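Local coordinates for tailspike protein (Acinetobacter phage vB_ApiP_P1, PDB 6E1R), which probably recognises and cleaves the capsular polysaccharide of Acinetobacter baumannii as a trimeric tailspike hydrolase of the phage, at residues V382-F393 against L407-R418. Numbering follows the deposited sequence.
Sequences VALIENSIANHF and LTMPSGFNADSR
R418 reaches across to E386 and holds its carbonyl end-on: NH1 lies 2.9 Å and NH2 2.8 Å from E386 O, which sits almost in the guanidinium plane. Arginine suits this place because its flat end offers two N-H groups to one buried oxygen. The chain bends at chi2 (-63°), bringing the head back toward E386, and NH1 also donates to S417 O, so three bonds fix the guanidinium's rotation. The carboxylate of E386 adds charge attraction, its OE2 3.6 Å from R418 NH1 but well out of the guanidinium plane.

Alongside, the small A415 suits backbones that run close together, the CA atoms of N387 and A415 being 4.6 Å apart. N414 uses both ends of its amide: ND2 donates to S388 O at 3.0 Å, while OD1 accepts from R405 and from the backbone of N419 of the second subunit.

Strand 385-389 is the last rung of the parallel ladder that it joins through strand 357-361, in the right-handed beta-helix expected of a tailspike. The chain then loops out and returns over this end, where A415, S417 and R418 pair in a parallel ladder with a strand of the second subunit.

The close fit extends to L407, whose backbone N donates to N391 O at 2.8 Å and whose branched end covers the backbone of A390. Beyond it the contact loosens toward solvent. Exposed T408 sets its methyl CG2 against the edge of the partly exposed H392 ring, 3.8 Å from ND1. A water links the two segments here, bound to H392 ND1 and accepting from the backbone nitrogens of F393 and T408.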
loop_
_atom_site.group_PDB
_atom_site.type_symbol
_atom_site.label_atom_id
_atom_site.label_comp_id
_atom_site.label_asym_id
_atom_site.label_seq_id
_atom_site.Cartn_x
_atom_site.Cartn_y
_atom_site.Cartn_z
ATOM N N VAL A 382 18.074 14.527 10.489
ATOM C CA VAL A 382 16.982 13.831 11.157
ATOM C C VAL A 382 15.713 14.672 11.179
ATOM O O VAL A 382 14.612 14.125 11.318
ATOM C CB VAL A 382 17.415 13.429 12.581
ATOM C CG1 VAL A 382 16.393 12.500 13.222
ATOM C CG2 VAL A 382 18.788 12.775 12.546
ATOM N N ALA A 383 15.831 15.994 11.019
ATOM C CA ALA A 383 14.645 16.837 10.940
ATOM C C ALA A 383 13.803 16.530 9.709
ATOM O O ALA A 383 12.626 16.904 9.667
ATOM C CB ALA A 383 15.046 18.313 10.940
ATOM N N LEU A 384 14.377 15.861 8.711
ATOM C CA LEU A 384 13.654 15.455 7.515
ATOM C C LEU A 384 13.132 14.029 7.602
ATOM O O LEU A 384 12.465 13.570 6.669
ATOM C CB LEU A 384 14.550 15.597 6.281
ATOM C CG LEU A 384 15.148 16.978 6.024
ATOM C CD1 LEU A 384 16.043 16.944 4.795
ATOM C CD2 LEU A 384 14.054 18.018 5.871
ATOM N N ILE A 385 13.419 13.319 8.687
ATOM C CA ILE A 385 13.028 11.925 8.847
ATOM C C ILE A 385 11.722 11.916 9.632
ATOM O O ILE A 385 11.709 12.142 10.846
ATOM C CB ILE A 385 14.115 11.105 9.545
ATOM C CG1 ILE A 385 15.415 11.148 8.740
ATOM C CG2 ILE A 385 13.654 9.668 9.740
ATOM C CD1 ILE A 385 15.260 10.704 7.304
ATOM N N GLU A 386 10.612 11.661 8.935
ATOM C CA GLU A 386 9.331 11.542 9.621
ATOM C C GLU A 386 9.235 10.236 10.398
ATOM O O GLU A 386 8.619 10.201 11.470
ATOM C CB GLU A 386 8.181 11.652 8.620
ATOM C CG GLU A 386 6.802 11.708 9.259
ATOM C CD GLU A 386 6.587 12.963 10.083
ATOM O OE1 GLU A 386 7.187 14.006 9.748
ATOM O OE2 GLU A 386 5.820 12.905 11.067
ATOM N N ASN A 387 9.833 9.166 9.883
ATOM C CA ASN A 387 9.876 7.888 10.580
ATOM C C ASN A 387 10.888 6.983 9.893
ATOM O O ASN A 387 11.064 7.043 8.673
ATOM C CB ASN A 387 8.497 7.217 10.618
ATOM C CG ASN A 387 8.349 6.262 11.783
ATOM O OD1 ASN A 387 8.260 5.050 11.596
ATOM N ND2 ASN A 387 8.334 6.802 12.997
ATOM N N SER A 388 11.551 6.147 10.694
ATOM C CA SER A 388 12.552 5.209 10.184
ATOM C C SER A 388 12.507 3.974 11.079
ATOM O O SER A 388 13.111 3.965 12.155
ATOM C CB SER A 388 13.938 5.839 10.166
ATOM O OG SER A 388 14.946 4.853 10.021
ATOM N N ILE A 389 11.794 2.941 10.630
ATOM C CA ILE A 389 11.532 1.759 11.442
ATOM C C ILE A 389 11.878 0.503 10.655
ATOM O O ILE A 389 11.606 0.414 9.452
ATOM C CB ILE A 389 10.065 1.712 11.917
ATOM C CG1 ILE A 389 9.112 1.981 10.750
ATOM C CG2 ILE A 389 9.841 2.700 13.054
ATOM C CD1 ILE A 389 7.647 1.868 11.120
ATOM N N ALA A 390 12.488 -0.465 11.344
ATOM C CA ALA A 390 12.749 -1.803 10.811
ATOM C C ALA A 390 13.594 -1.771 9.540
ATOM O O ALA A 390 13.498 -2.664 8.697
ATOM C CB ALA A 390 11.442 -2.562 10.564
ATOM N N ASN A 391 14.438 -0.755 9.398
ATOM C CA ASN A 391 15.331 -0.654 8.253
ATOM C C ASN A 391 16.638 -1.383 8.534
ATOM O O ASN A 391 17.156 -1.347 9.653
ATOM C CB ASN A 391 15.621 0.811 7.925
ATOM C CG ASN A 391 14.381 1.572 7.514
ATOM O OD1 ASN A 391 13.625 1.129 6.650
ATOM N ND2 ASN A 391 14.162 2.726 8.137
ATOM N N HIS A 392 17.167 -2.046 7.509
ATOM C CA HIS A 392 18.487 -2.661 7.573
ATOM C C HIS A 392 19.343 -2.090 6.454
ATOM O O HIS A 392 19.035 -2.281 5.273
ATOM C CB HIS A 392 18.414 -4.184 7.458
ATOM C CG HIS A 392 19.759 -4.840 7.406
ATOM N ND1 HIS A 392 20.670 -4.751 8.436
ATOM C CD2 HIS A 392 20.354 -5.582 6.442
ATOM C CE1 HIS A 392 21.765 -5.416 8.112
ATOM N NE2 HIS A 392 21.599 -5.931 6.907
ATOM N N PHE A 393 20.414 -1.395 6.827
ATOM C CA PHE A 393 21.328 -0.784 5.872
ATOM C C PHE A 393 22.754 -1.134 6.264
ATOM O O PHE A 393 23.191 -0.812 7.373
ATOM C CB PHE A 393 21.144 0.735 5.824
ATOM C CG PHE A 393 19.904 1.174 5.101
ATOM C CD1 PHE A 393 19.577 0.631 3.870
ATOM C CD2 PHE A 393 19.063 2.124 5.653
ATOM C CE1 PHE A 393 18.436 1.032 3.202
ATOM C CE2 PHE A 393 17.921 2.530 4.991
ATOM C CZ PHE A 393 17.607 1.983 3.763
ATOM N N LEU A 407 18.272 -1.257 12.200
ATOM C CA LEU A 407 18.242 -2.464 13.022
ATOM C C LEU A 407 19.606 -2.752 13.639
ATOM O O LEU A 407 19.692 -3.225 14.779
ATOM C CB LEU A 407 17.767 -3.653 12.187
ATOM C CG LEU A 407 16.285 -3.662 11.805
ATOM C CD1 LEU A 407 15.949 -4.894 10.981
ATOM C CD2 LEU A 407 15.411 -3.588 13.047
ATOM N N THR A 408 20.684 -2.470 12.909
ATOM C CA THR A 408 22.032 -2.643 13.433
ATOM C C THR A 408 22.564 -1.400 14.136
ATOM O O THR A 408 23.654 -1.455 14.716
ATOM C CB THR A 408 22.995 -3.044 12.310
ATOM O OG1 THR A 408 22.969 -2.055 11.273
ATOM C CG2 THR A 408 22.605 -4.395 11.732
HETATM N N MSE A 409 21.832 -0.291 14.096
HETATM C CA MSE A 409 22.224 0.923 14.805
HETATM C C MSE A 409 21.078 1.441 15.666
HETATM O O MSE A 409 20.452 2.447 15.332
HETATM C CB MSE A 409 22.668 2.003 13.817
HETATM C CG MSE A 409 24.098 1.855 13.332
HETATM SE SE MSE A 409 25.385 2.487 14.650
HETATM C CE MSE A 409 24.803 4.346 14.767
ATOM N N PRO A 410 20.802 0.755 16.779
ATOM C CA PRO A 410 19.670 1.162 17.627
ATOM C C PRO A 410 19.870 2.504 18.306
ATOM O O PRO A 410 18.889 3.085 18.788
ATOM C CB PRO A 410 19.571 0.027 18.659
ATOM C CG PRO A 410 20.408 -1.096 18.104
ATOM C CD PRO A 410 21.486 -0.432 17.315
ATOM N N SER A 411 21.103 3.015 18.363
ATOM C CA SER A 411 21.353 4.296 19.015
ATOM C C SER A 411 20.760 5.469 18.248
ATOM O O SER A 411 20.619 6.556 18.817
ATOM C CB SER A 411 22.857 4.510 19.195
ATOM O OG SER A 411 23.528 4.471 17.947
ATOM N N GLY A 412 20.408 5.277 16.982
ATOM C CA GLY A 412 19.836 6.341 16.189
ATOM C C GLY A 412 18.398 6.635 16.573
ATOM O O GLY A 412 17.798 6.003 17.444
ATOM N N PHE A 413 17.835 7.632 15.896
ATOM C CA PHE A 413 16.477 8.088 16.154
ATOM C C PHE A 413 15.525 7.537 15.102
ATOM O O PHE A 413 15.846 7.510 13.910
ATOM C CB PHE A 413 16.411 9.616 16.168
ATOM C CG PHE A 413 17.362 10.253 17.139
ATOM C CD1 PHE A 413 17.027 10.379 18.478
ATOM C CD2 PHE A 413 18.595 10.721 16.716
ATOM C CE1 PHE A 413 17.902 10.960 19.373
ATOM C CE2 PHE A 413 19.475 11.306 17.607
ATOM C CZ PHE A 413 19.128 11.424 18.937
ATOM N N ASN A 414 14.348 7.092 15.551
ATOM C CA ASN A 414 13.321 6.665 14.607
ATOM C C ASN A 414 12.706 7.856 13.886
ATOM O O ASN A 414 12.314 7.739 12.719
ATOM C CB ASN A 414 12.234 5.866 15.324
ATOM C CG ASN A 414 12.755 4.576 15.919
ATOM O OD1 ASN A 414 13.056 4.506 17.109
ATOM N ND2 ASN A 414 12.870 3.546 15.089
ATOM N N ALA A 415 12.619 9.000 14.558
ATOM C CA ALA A 415 12.026 10.199 13.985
ATOM C C ALA A 415 12.592 11.405 14.719
ATOM O O ALA A 415 13.265 11.274 15.745
ATOM C CB ALA A 415 10.498 10.167 14.075
ATOM N N ASP A 416 12.307 12.590 14.179
ATOM C CA ASP A 416 12.781 13.811 14.819
ATOM C C ASP A 416 11.962 14.130 16.063
ATOM O O ASP A 416 12.521 14.402 17.132
ATOM C CB ASP A 416 12.735 14.975 13.831
ATOM C CG ASP A 416 13.183 16.283 14.453
ATOM O OD1 ASP A 416 14.342 16.356 14.913
ATOM O OD2 ASP A 416 12.376 17.236 14.483
ATOM N N SER A 417 10.637 14.090 15.950
ATOM C CA SER A 417 9.780 14.474 17.061
ATOM C C SER A 417 8.428 13.787 16.942
ATOM O O SER A 417 7.961 13.474 15.841
ATOM C CB SER A 417 9.591 15.996 17.133
ATOM O OG SER A 417 8.884 16.484 16.008
ATOM N N ARG A 418 7.808 13.558 18.096
ATOM C CA ARG A 418 6.456 13.031 18.197
ATOM C C ARG A 418 5.780 13.681 19.393
ATOM O O ARG A 418 6.405 13.862 20.441
ATOM C CB ARG A 418 6.446 11.507 18.365
ATOM C CG ARG A 418 6.688 10.710 17.096
ATOM C CD ARG A 418 5.589 10.937 16.071
ATOM N NE ARG A 418 5.674 9.982 14.969
ATOM C CZ ARG A 418 6.485 10.112 13.924
ATOM N NH1 ARG A 418 7.288 11.163 13.829
ATOM N NH2 ARG A 418 6.491 9.189 12.971
HETATM O O HOH W 1 20.739 -2.205 9.910
#